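PDB 5ZHF: D-alanyl-D-alanine carboxypeptidase from Enterococcus faecalis V583, which is a zinc-dependent carboxypeptidase that removes the C-terminal D-alanine from peptidoglycan-derived pentapeptides and is linked to vancomycin resistance. Local coordinates for residues Thr137-Leu142 with Ile174-Pro179; Ser74-Asp79 with Tyr194-Ile199; Asn167-Gly172 with Ile205-Leu210. All blocks are in the same frame, centred on the assembly; numbering follows the deposited sequence.

Interaction 1: Thr137-Leu142 with Ile174-Pro179; sequences TSEHQL and IRRYPP. With ZN (zinc ion), chain C.
Arg-176 and Tyr-177, consecutive in 174-179, both reach the 137-142 loop, and Glu-139 receives them. Arg-176 comes first. Its chain bends at chi2 (61°), which lays CG and CD alongside the carboxylate and brings NE, rather than the terminal NH1 or NH2, to the acid: NE donates to OE2 of Glu-139 at 2.8 Å in a salt bridge. The bond is bent, 149° at the hydrogen, and strikes OE2 from above the carboxylate plane. Water 1 closes a second path, giving a hydrogen to Glu-139 OE2 at 2.7 Å and accepting one from Arg-176 NH2 at 2.9 Å. OE2 also pairs with Arg-195, and OE1 is hydrogen-bonded to His-193 NE2; the two arginines would probably favour an ionised carboxylate.

Tyr-177 follows, with Arg-176 CG over the centre of one ring face. Its OH stops 4.0 Å from Glu-139 OE1; the link runs through water 2, 2.8 Å from Tyr-177 OH and 2.9 Å from the backbone N of Glu-139, whose hydrogen it accepts. On the loop, Ser-138 OG accepts from His-140 N, an ST turn leading into the short 3-10 segment 139-141. His-140 NE2 binds the zinc ion at 2.1 Å, and Asp-147, His-193 and a water are its other ligands: the His-Asp-His metal site of M15 peptidases, with Glu-139 as a second-shell partner of His-193.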
loop_
_atom_site.group_PDB
_atom_site.type_symbol
_atom_site.label_atom_id
_atom_site.label_comp_id
_atom_site.label_asym_id
_atom_site.label_seq_id
_atom_site.Cartn_x
_atom_site.Cartn_y
_atom_site.Cartn_z
ATOM N N THR A 137 -8.459 7.524 -5.803
ATOM C CA THR A 137 -8.838 6.317 -5.107
ATOM C C THR A 137 -7.643 5.471 -4.689
ATOM O O THR A 137 -7.841 4.336 -4.286
ATOM C CB THR A 137 -9.796 5.449 -5.962
ATOM O OG1 THR A 137 -9.128 4.957 -7.134
ATOM C CG2 THR A 137 -10.993 6.266 -6.390
ATOM N N SER A 138 -6.421 6.034 -4.735
ATOM C CA SER A 138 -5.229 5.313 -4.281
ATOM C C SER A 138 -4.908 5.679 -2.849
ATOM O O SER A 138 -4.873 6.855 -2.509
ATOM C CB SER A 138 -3.998 5.692 -5.104
ATOM O OG SER A 138 -2.872 4.979 -4.600
ATOM N N GLU A 139 -4.586 4.681 -2.031
ATOM C CA GLU A 139 -4.046 4.936 -0.725
ATOM C C GLU A 139 -2.738 5.710 -0.798
ATOM O O GLU A 139 -2.354 6.336 0.176
ATOM C CB GLU A 139 -3.768 3.651 0.042
ATOM C CG GLU A 139 -4.988 2.881 0.458
ATOM C CD GLU A 139 -4.655 1.728 1.367
ATOM O OE1 GLU A 139 -3.562 1.116 1.236
ATOM O OE2 GLU A 139 -5.486 1.426 2.243
ATOM N N HIS A 140 -2.019 5.638 -1.913
ATOM C CA HIS A 140 -0.788 6.404 -2.015
ATOM C C HIS A 140 -1.023 7.894 -1.920
ATOM O O HIS A 140 -0.148 8.626 -1.499
ATOM C CB HIS A 140 0.012 6.049 -3.254
ATOM C CG HIS A 140 0.664 4.707 -3.169
ATOM N ND1 HIS A 140 1.899 4.527 -2.583
ATOM C CD2 HIS A 140 0.250 3.478 -3.571
ATOM C CE1 HIS A 140 2.223 3.245 -2.630
ATOM N NE2 HIS A 140 1.244 2.585 -3.222
ATOM N N GLN A 141 -2.210 8.343 -2.275
ATOM C CA GLN A 141 -2.526 9.754 -2.162
ATOM C C GLN A 141 -2.872 10.198 -0.723
ATOM O O GLN A 141 -3.038 11.395 -0.468
ATOM C CB GLN A 141 -3.634 10.098 -3.140
ATOM C CG GLN A 141 -3.249 9.856 -4.586
ATOM C CD GLN A 141 -4.394 10.094 -5.523
ATOM O OE1 GLN A 141 -5.068 9.142 -5.946
ATOM N NE2 GLN A 141 -4.673 11.382 -5.818
ATOM N N LEU A 142 -2.969 9.256 0.209
ATOM C CA LEU A 142 -3.111 9.594 1.627
ATOM C C LEU A 142 -1.809 9.912 2.308
ATOM O O LEU A 142 -1.798 10.610 3.327
ATOM C CB LEU A 142 -3.739 8.446 2.410
ATOM C CG LEU A 142 -5.173 8.060 2.080
ATOM C CD1 LEU A 142 -5.513 6.686 2.655
ATOM C CD2 LEU A 142 -6.098 9.143 2.600
ATOM N N ILE A 174 -0.512 -3.081 7.630
ATOM C CA ILE A 174 -1.133 -4.294 7.107
ATOM C C ILE A 174 -0.790 -4.530 5.642
ATOM O O ILE A 174 -0.584 -3.575 4.853
ATOM C CB ILE A 174 -2.671 -4.304 7.294
ATOM C CG1 ILE A 174 -3.341 -3.118 6.564
ATOM C CG2 ILE A 174 -2.992 -4.259 8.771
ATOM C CD1 ILE A 174 -4.861 -3.066 6.697
ATOM N N ARG A 175 -0.735 -5.823 5.297
ATOM C CA ARG A 175 -0.654 -6.269 3.920
ATOM C C ARG A 175 -2.030 -6.003 3.328
ATOM O O ARG A 175 -2.986 -6.760 3.551
ATOM C CB ARG A 175 -0.280 -7.755 3.859
ATOM C CG ARG A 175 -0.059 -8.267 2.456
ATOM C CD ARG A 175 0.193 -9.754 2.476
ATOM N NE ARG A 175 0.401 -10.290 1.130
ATOM C CZ ARG A 175 0.891 -11.507 0.877
ATOM N NH1 ARG A 175 1.267 -12.314 1.864
ATOM N NH2 ARG A 175 1.044 -11.904 -0.376
ATOM N N ARG A 176 -2.135 -4.879 2.637
ATOM C CA ARG A 176 -3.434 -4.294 2.325
ATOM C C ARG A 176 -4.264 -5.117 1.351
ATOM O O ARG A 176 -5.505 -5.102 1.427
ATOM C CB ARG A 176 -3.223 -2.921 1.728
ATOM C CG ARG A 176 -4.481 -2.154 1.392
ATOM C CD ARG A 176 -5.318 -1.908 2.615
ATOM N NE ARG A 176 -6.515 -1.149 2.294
ATOM C CZ ARG A 176 -7.673 -1.663 1.874
ATOM N NH1 ARG A 176 -7.803 -2.970 1.617
ATOM N NH2 ARG A 176 -8.706 -0.848 1.675
ATOM N N TYR A 177 -3.587 -5.764 0.411
ATOM C CA TYR A 177 -4.241 -6.461 -0.704
ATOM C C TYR A 177 -3.795 -7.924 -0.746
ATOM O O TYR A 177 -3.036 -8.318 -1.627
ATOM C CB TYR A 177 -3.938 -5.753 -2.012
ATOM C CG TYR A 177 -4.307 -4.280 -2.040
ATOM C CD1 TYR A 177 -5.618 -3.854 -1.768
ATOM C CD2 TYR A 177 -3.344 -3.301 -2.309
ATOM C CE1 TYR A 177 -5.958 -2.513 -1.812
ATOM C CE2 TYR A 177 -3.682 -1.948 -2.349
ATOM C CZ TYR A 177 -4.983 -1.555 -2.080
ATOM O OH TYR A 177 -5.311 -0.202 -2.126
ATOM N N PRO A 178 -4.261 -8.714 0.220
ATOM C CA PRO A 178 -3.806 -10.098 0.289
ATOM C C PRO A 178 -4.412 -10.970 -0.798
ATOM O O PRO A 178 -5.458 -10.639 -1.360
ATOM C CB PRO A 178 -4.234 -10.556 1.686
ATOM C CG PRO A 178 -5.312 -9.671 2.094
ATOM C CD PRO A 178 -5.186 -8.389 1.321
ATOM N N PRO A 179 -3.727 -12.070 -1.126
ATOM C CA PRO A 179 -4.163 -12.878 -2.270
ATOM C C PRO A 179 -5.534 -13.536 -2.101
ATOM O O PRO A 179 -6.214 -13.791 -3.090
ATOM C CB PRO A 179 -3.050 -13.938 -2.403
ATOM C CG PRO A 179 -2.321 -13.941 -1.111
ATOM C CD PRO A 179 -2.460 -12.556 -0.544
HETATM ZN ZN ZN C . 1.096 0.520 -3.604
HETATM O O HOH W 1 -8.151 2.007 1.974
HETATM O O HOH W 2 -3.977 2.038 -3.134
HETATM O O HOH W 3 0.698 -0.667 -5.434
#

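Interaction 2: Ser74-Asp79 with Tyr194-Ile199; sequences SPYLQD and YRYVGI
One face of the Tyr-76 ring is covered by the phenol end of Tyr-196, whose OH sits 3.2 Å from Tyr-76 CE2, toward the rim of the ring rather than over its centre. Ile-199 meets the same ring obliquely, bringing CD1 to 4.0 Å from Tyr-76 CE1. The Tyr-196 ring has its own backbone neighbour: the amide N of Gly-198 lies over the centre of one face, 3.4 Å above the plane. Tyr-76 CG meets the Tyr-196 ring obliquely, 3.7 Å from Tyr-196 CE1.

The two tyrosines form neither a stack nor a T-shaped pair. Their planes are inclined at 38° and their centroids lie 5.0 Å apart, so one phenol slants across the other, and no hydrogen bond joins the segments. The first torsions differ. Tyr-196 carries CG anti to its N (chi1 -176°), extending its ring from the strand toward the helix, whereas Tyr-76 places CG anti to its carbonyl carbon (chi1 -63°).

The contact thus packs the first turn of helix 74-86 against the end of strand 193-196 and the start of helix 199-208, where Gly-198 is the N-cap residue. Phe-173, on the neighbouring edge strand 173-175, touches Tyr-76 and meets Tyr-196 edge-to-face, while a backbone bond from Tyr-196 joins the strand end to Leu-144, just before strand 145-150.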
loop_
_atom_site.group_PDB
_atom_site.type_symbol
_atom_site.label_atom_id
_atom_site.label_comp_id
_atom_site.label_asym_id
_atom_site.label_seq_id
_atom_site.Cartn_x
_atom_site.Cartn_y
_atom_site.Cartn_z
ATOM N N SER A 74 5.733 8.198 10.415
ATOM C CA SER A 74 7.199 8.170 10.364
ATOM C C SER A 74 7.922 7.274 11.399
ATOM O O SER A 74 8.741 6.432 11.026
ATOM C CB SER A 74 7.760 9.591 10.407
ATOM O OG SER A 74 9.172 9.512 10.435
ATOM N N PRO A 75 7.646 7.438 12.708
ATOM C CA PRO A 75 8.347 6.577 13.678
ATOM C C PRO A 75 8.009 5.104 13.574
ATOM O O PRO A 75 8.848 4.259 13.867
ATOM C CB PRO A 75 7.955 7.159 15.045
ATOM C CG PRO A 75 6.752 7.972 14.795
ATOM C CD PRO A 75 6.719 8.384 13.358
ATOM N N TYR A 76 6.791 4.792 13.136
ATOM C CA TYR A 76 6.344 3.418 12.998
ATOM C C TYR A 76 7.040 2.757 11.805
ATOM O O TYR A 76 7.489 1.636 11.925
ATOM C CB TYR A 76 4.843 3.365 12.810
ATOM C CG TYR A 76 4.110 3.899 14.019
ATOM C CD1 TYR A 76 3.933 3.110 15.139
ATOM C CD2 TYR A 76 3.610 5.202 14.030
ATOM C CE1 TYR A 76 3.277 3.604 16.265
ATOM C CE2 TYR A 76 2.957 5.715 15.154
ATOM C CZ TYR A 76 2.791 4.907 16.256
ATOM O OH TYR A 76 2.114 5.404 17.372
ATOM N N LEU A 77 7.145 3.493 10.702
ATOM C CA LEU A 77 7.885 3.010 9.528
ATOM C C LEU A 77 9.370 2.824 9.868
ATOM O O LEU A 77 9.974 1.818 9.487
ATOM C CB LEU A 77 7.703 3.971 8.360
ATOM C CG LEU A 77 8.299 3.490 7.020
ATOM C CD1 LEU A 77 7.626 2.207 6.579
ATOM C CD2 LEU A 77 8.181 4.567 5.966
ATOM N N GLN A 78 9.943 3.763 10.617
ATOM C CA GLN A 78 11.342 3.637 11.051
ATOM C C GLN A 78 11.524 2.418 11.935
ATOM O O GLN A 78 12.466 1.644 11.745
ATOM C CB GLN A 78 11.818 4.911 11.767
ATOM C CG GLN A 78 13.315 4.907 12.078
ATOM C CD GLN A 78 14.199 4.922 10.830
ATOM O OE1 GLN A 78 14.081 5.808 9.975
ATOM N NE2 GLN A 78 15.089 3.920 10.710
ATOM N N ASP A 79 10.614 2.217 12.895
ATOM C CA ASP A 79 10.692 1.020 13.740
ATOM C C ASP A 79 10.597 -0.267 12.932
ATOM O O ASP A 79 11.310 -1.246 13.212
ATOM C CB ASP A 79 9.597 1.006 14.792
ATOM C CG ASP A 79 9.788 2.052 15.874
ATOM O OD1 ASP A 79 10.873 2.649 16.016
ATOM O OD2 ASP A 79 8.798 2.269 16.596
ATOM N N TYR A 194 1.866 -1.867 1.644
ATOM C CA TYR A 194 1.572 -1.840 3.081
ATOM C C TYR A 194 0.916 -0.512 3.491
ATOM O O TYR A 194 1.332 0.570 3.053
ATOM C CB TYR A 194 2.832 -2.185 3.906
ATOM C CG TYR A 194 2.986 -3.687 3.907
ATOM C CD1 TYR A 194 3.471 -4.364 2.790
ATOM C CD2 TYR A 194 2.521 -4.456 4.982
ATOM C CE1 TYR A 194 3.542 -5.764 2.770
ATOM C CE2 TYR A 194 2.576 -5.835 4.967
ATOM C CZ TYR A 194 3.063 -6.499 3.852
ATOM O OH TYR A 194 3.065 -7.874 3.883
ATOM N N ARG A 195 -0.132 -0.628 4.317
ATOM C CA ARG A 195 -0.990 0.504 4.726
ATOM C C ARG A 195 -0.908 0.643 6.226
ATOM O O ARG A 195 -1.064 -0.348 6.953
ATOM C CB ARG A 195 -2.437 0.228 4.298
ATOM C CG ARG A 195 -3.531 1.043 4.978
ATOM C CD ARG A 195 -3.410 2.542 4.757
ATOM N NE ARG A 195 -4.290 3.197 5.717
ATOM C CZ ARG A 195 -5.567 3.479 5.547
ATOM N NH1 ARG A 195 -6.183 3.267 4.386
ATOM N NH2 ARG A 195 -6.233 4.042 6.563
ATOM N N TYR A 196 -0.656 1.864 6.693
ATOM C CA TYR A 196 -0.675 2.138 8.115
ATOM C C TYR A 196 -2.123 2.312 8.595
ATOM O O TYR A 196 -2.843 3.190 8.103
ATOM C CB TYR A 196 0.084 3.404 8.454
ATOM C CG TYR A 196 0.144 3.634 9.950
ATOM C CD1 TYR A 196 1.023 2.911 10.751
ATOM C CD2 TYR A 196 -0.738 4.534 10.573
ATOM C CE1 TYR A 196 1.076 3.110 12.125
ATOM C CE2 TYR A 196 -0.692 4.739 11.948
ATOM C CZ TYR A 196 0.197 4.035 12.717
ATOM O OH TYR A 196 0.265 4.246 14.080
ATOM N N VAL A 197 -2.498 1.483 9.564
ATOM C CA VAL A 197 -3.766 1.648 10.308
ATOM C C VAL A 197 -3.598 1.808 11.825
ATOM O O VAL A 197 -4.601 2.062 12.540
ATOM C CB VAL A 197 -4.700 0.474 10.013
ATOM C CG1 VAL A 197 -5.136 0.511 8.567
ATOM C CG2 VAL A 197 -4.072 -0.860 10.389
ATOM N N GLY A 198 -2.375 1.629 12.338
ATOM C CA GLY A 198 -2.090 1.633 13.773
ATOM C C GLY A 198 -2.018 0.237 14.312
ATOM O O GLY A 198 -2.592 -0.700 13.749
ATOM N N ILE A 199 -1.300 0.088 15.416
ATOM C CA ILE A 199 -0.965 -1.214 15.961
ATOM C C ILE A 199 -2.214 -1.981 16.407
ATOM O O ILE A 199 -2.335 -3.158 16.126
ATOM C CB ILE A 199 0.091 -1.084 17.089
ATOM C CG1 ILE A 199 1.437 -0.624 16.479
ATOM C CG2 ILE A 199 0.296 -2.400 17.818
ATOM C CD1 ILE A 199 2.460 -0.089 17.453
#

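Interaction 3: Asn167-Gly172 with Ile205-Leu210; sequences NSYRFG and IYHQGL
A surface aromatic cluster joins the short 3-10 turn 168-171 to the last turn of helix 199-208, and its principal pair is Tyr-169 with Tyr-206. The two phenols form an offset stack: centroids are 4.1 Å apart, and the planes differ by only 10°. The displacement sets Tyr-169 CD1 against Tyr-206 CG at 3.5 Å, while Tyr-169 CE1 lies an equal 3.5 Å from Tyr-206 CE2. The CD1-CE1 side of the Tyr-169 ring therefore lies over the Tyr-206 face, offset toward its rim, although the side chains as wholes cross at an angle. Close to the backbone, CB of Tyr-206 adds an off-centre CH-pi contact, 4.3 Å from the centroid of the Tyr-169 ring.

Tyr-169 has CG between the backbone N and the carbonyl carbon (chi1 71°), which turns its ring to Tyr-206. Tyr-206 holds CG anti to its own N (chi1 177°), and the two rings come face to face. The opposite face of Tyr-169 receives the aliphatic part of Arg-170, whose CG lies 3.6 Å above the ring plane; the phenol is thus sandwiched between a neighbour in sequence and the helix. Arg-170 is itself held by a nearly straight hydrogen bond from NH2 to Asn-167 OD1, 2.9 Å long.

The helix ends here in a Schellman motif: Gly-209 takes positive phi, and Leu-210 N and Gly-209 N bond back to the carbonyls of Ile-205 and Tyr-206. His-207, in this last turn, is the third member of the cluster. Its NE2 comes only to 4.4 Å from Tyr-169 CE2, and the steeply inclined rings meet obliquely. Further back along the same helix, Ala-202 and Thr-203 also touch Tyr-169.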
loop_
_atom_site.group_PDB
_atom_site.type_symbol
_atom_site.label_atom_id
_atom_site.label_comp_id
_atom_site.label_asym_id
_atom_site.label_seq_id
_atom_site.Cartn_x
_atom_site.Cartn_y
_atom_site.Cartn_z
ATOM N N ASN A 167 5.403 -9.820 10.014
ATOM C CA ASN A 167 5.816 -8.843 11.043
ATOM C C ASN A 167 5.198 -7.438 11.018
ATOM O O ASN A 167 5.307 -6.709 12.010
ATOM C CB ASN A 167 7.331 -8.662 11.004
ATOM C CG ASN A 167 8.076 -9.912 11.400
ATOM O OD1 ASN A 167 8.261 -10.169 12.592
ATOM N ND2 ASN A 167 8.495 -10.693 10.416
ATOM N N SER A 168 4.650 -7.007 9.885
ATOM C CA SER A 168 4.323 -5.609 9.706
ATOM C C SER A 168 3.315 -5.084 10.728
ATOM O O SER A 168 3.353 -3.901 11.092
ATOM C CB SER A 168 3.763 -5.343 8.323
ATOM O OG SER A 168 2.504 -5.976 8.126
ATOM N N TYR A 169 2.400 -5.965 11.125
ATOM C CA TYR A 169 1.298 -5.576 12.033
ATOM C C TYR A 169 1.788 -5.101 13.389
ATOM O O TYR A 169 1.170 -4.253 14.010
ATOM C CB TYR A 169 0.291 -6.730 12.206
ATOM C CG TYR A 169 0.832 -7.876 13.012
ATOM C CD1 TYR A 169 1.565 -8.895 12.407
ATOM C CD2 TYR A 169 0.638 -7.940 14.402
ATOM C CE1 TYR A 169 2.081 -9.946 13.148
ATOM C CE2 TYR A 169 1.143 -8.993 15.149
ATOM C CZ TYR A 169 1.873 -9.992 14.524
ATOM O OH TYR A 169 2.416 -11.069 15.248
ATOM N N ARG A 170 2.935 -5.612 13.825
ATOM C CA ARG A 170 3.546 -5.180 15.077
ATOM C C ARG A 170 3.916 -3.679 15.092
ATOM O O ARG A 170 4.104 -3.091 16.158
ATOM C CB ARG A 170 4.773 -6.067 15.388
ATOM C CG ARG A 170 4.433 -7.543 15.560
ATOM C CD ARG A 170 5.556 -8.375 16.174
ATOM N NE ARG A 170 6.716 -8.474 15.284
ATOM C CZ ARG A 170 7.892 -7.860 15.437
ATOM N NH1 ARG A 170 8.124 -7.059 16.470
ATOM N NH2 ARG A 170 8.868 -8.056 14.540
ATOM N N PHE A 171 4.005 -3.068 13.906
ATOM C CA PHE A 171 4.342 -1.659 13.708
ATOM C C PHE A 171 3.196 -0.854 13.123
ATOM O O PHE A 171 3.371 0.314 12.769
ATOM C CB PHE A 171 5.582 -1.564 12.822
ATOM C CG PHE A 171 6.678 -2.436 13.307
ATOM C CD1 PHE A 171 7.503 -2.013 14.331
ATOM C CD2 PHE A 171 6.840 -3.713 12.795
ATOM C CE1 PHE A 171 8.498 -2.853 14.840
ATOM C CE2 PHE A 171 7.829 -4.546 13.295
ATOM C CZ PHE A 171 8.669 -4.105 14.304
ATOM N N GLY A 172 2.010 -1.459 13.077
ATOM C CA GLY A 172 0.815 -0.763 12.651
ATOM C C GLY A 172 0.515 -0.822 11.163
ATOM O O GLY A 172 -0.339 -0.095 10.691
ATOM N N ILE A 205 -6.562 -7.215 12.615
ATOM C CA ILE A 205 -6.695 -7.595 11.203
ATOM C C ILE A 205 -5.833 -8.823 10.886
ATOM O O ILE A 205 -6.273 -9.760 10.205
ATOM C CB ILE A 205 -6.385 -6.385 10.279
ATOM C CG1 ILE A 205 -7.538 -5.374 10.376
ATOM C CG2 ILE A 205 -6.196 -6.817 8.831
ATOM C CD1 ILE A 205 -7.228 -3.991 9.855
ATOM N N TYR A 206 -4.610 -8.815 11.389
ATOM C CA TYR A 206 -3.682 -9.892 11.145
ATOM C C TYR A 206 -4.155 -11.191 11.794
ATOM O O TYR A 206 -4.200 -12.215 11.132
ATOM C CB TYR A 206 -2.300 -9.530 11.661
ATOM C CG TYR A 206 -1.321 -10.665 11.483
ATOM C CD1 TYR A 206 -0.705 -10.885 10.253
ATOM C CD2 TYR A 206 -1.024 -11.531 12.536
ATOM C CE1 TYR A 206 0.190 -11.924 10.084
ATOM C CE2 TYR A 206 -0.129 -12.582 12.375
ATOM C CZ TYR A 206 0.477 -12.765 11.148
ATOM O OH TYR A 206 1.363 -13.800 10.958
ATOM N N HIS A 207 -4.500 -11.134 13.073
ATOM C CA HIS A 207 -4.938 -12.340 13.801
ATOM C C HIS A 207 -6.223 -12.944 13.244
ATOM O O HIS A 207 -6.371 -14.160 13.227
ATOM C CB HIS A 207 -5.046 -12.074 15.307
ATOM C CG HIS A 207 -3.713 -11.973 15.996
ATOM N ND1 HIS A 207 -2.700 -12.893 15.800
ATOM C CD2 HIS A 207 -3.228 -11.068 16.880
ATOM C CE1 HIS A 207 -1.647 -12.550 16.523
ATOM N NE2 HIS A 207 -1.941 -11.449 17.191
ATOM N N GLN A 208 -7.123 -12.101 12.747
ATOM C CA GLN A 208 -8.405 -12.562 12.193
ATOM C C GLN A 208 -8.367 -12.846 10.690
ATOM O O GLN A 208 -9.354 -13.339 10.132
ATOM C CB GLN A 208 -9.492 -11.545 12.518
ATOM C CG GLN A 208 -9.732 -11.381 14.012
ATOM C CD GLN A 208 -10.756 -10.314 14.323
ATOM O OE1 GLN A 208 -11.752 -10.158 13.616
ATOM N NE2 GLN A 208 -10.521 -9.572 15.385
ATOM N N GLY A 209 -7.241 -12.537 10.036
ATOM C CA GLY A 209 -7.060 -12.814 8.621
ATOM C C GLY A 209 -7.988 -12.007 7.735
ATOM O O GLY A 209 -8.544 -12.526 6.758
ATOM N N LEU A 210 -8.136 -10.733 8.066
ATOM C CA LEU A 210 -9.069 -9.853 7.374
ATOM C C LEU A 210 -8.359 -8.940 6.412
ATOM O O LEU A 210 -7.132 -8.797 6.480
ATOM C CB LEU A 210 -9.793 -8.986 8.389
ATOM C CG LEU A 210 -10.517 -9.694 9.529
ATOM C CD1 LEU A 210 -10.971 -8.678 10.568
ATOM C CD2 LEU A 210 -11.686 -10.494 8.970
#

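The three contacts illustrate how packing at increasing distance from a metal site can be connected. Interaction 1 lies at the zinc ion; the centres of interactions 1 and 2 are about 13 Å apart, and the Tyr-196 side chain is about 12 Å from the metal. Interaction 3 lies at the surface, its centre about 14 Å from that of interaction 1 and 11 Å from that of interaction 2. Neighbouring strands 173-175 and 193-196 join interactions 1 and 2, where Ile-174 N probably bonds to Arg-195 O (2.9 Å). Gly-172 O couples interactions 2 and 3, lying 2.9 Å from Val-197 N. Between interactions 1 and 3, Ile-174 CD1 packs 4.1 Å from Ile-205 CD1.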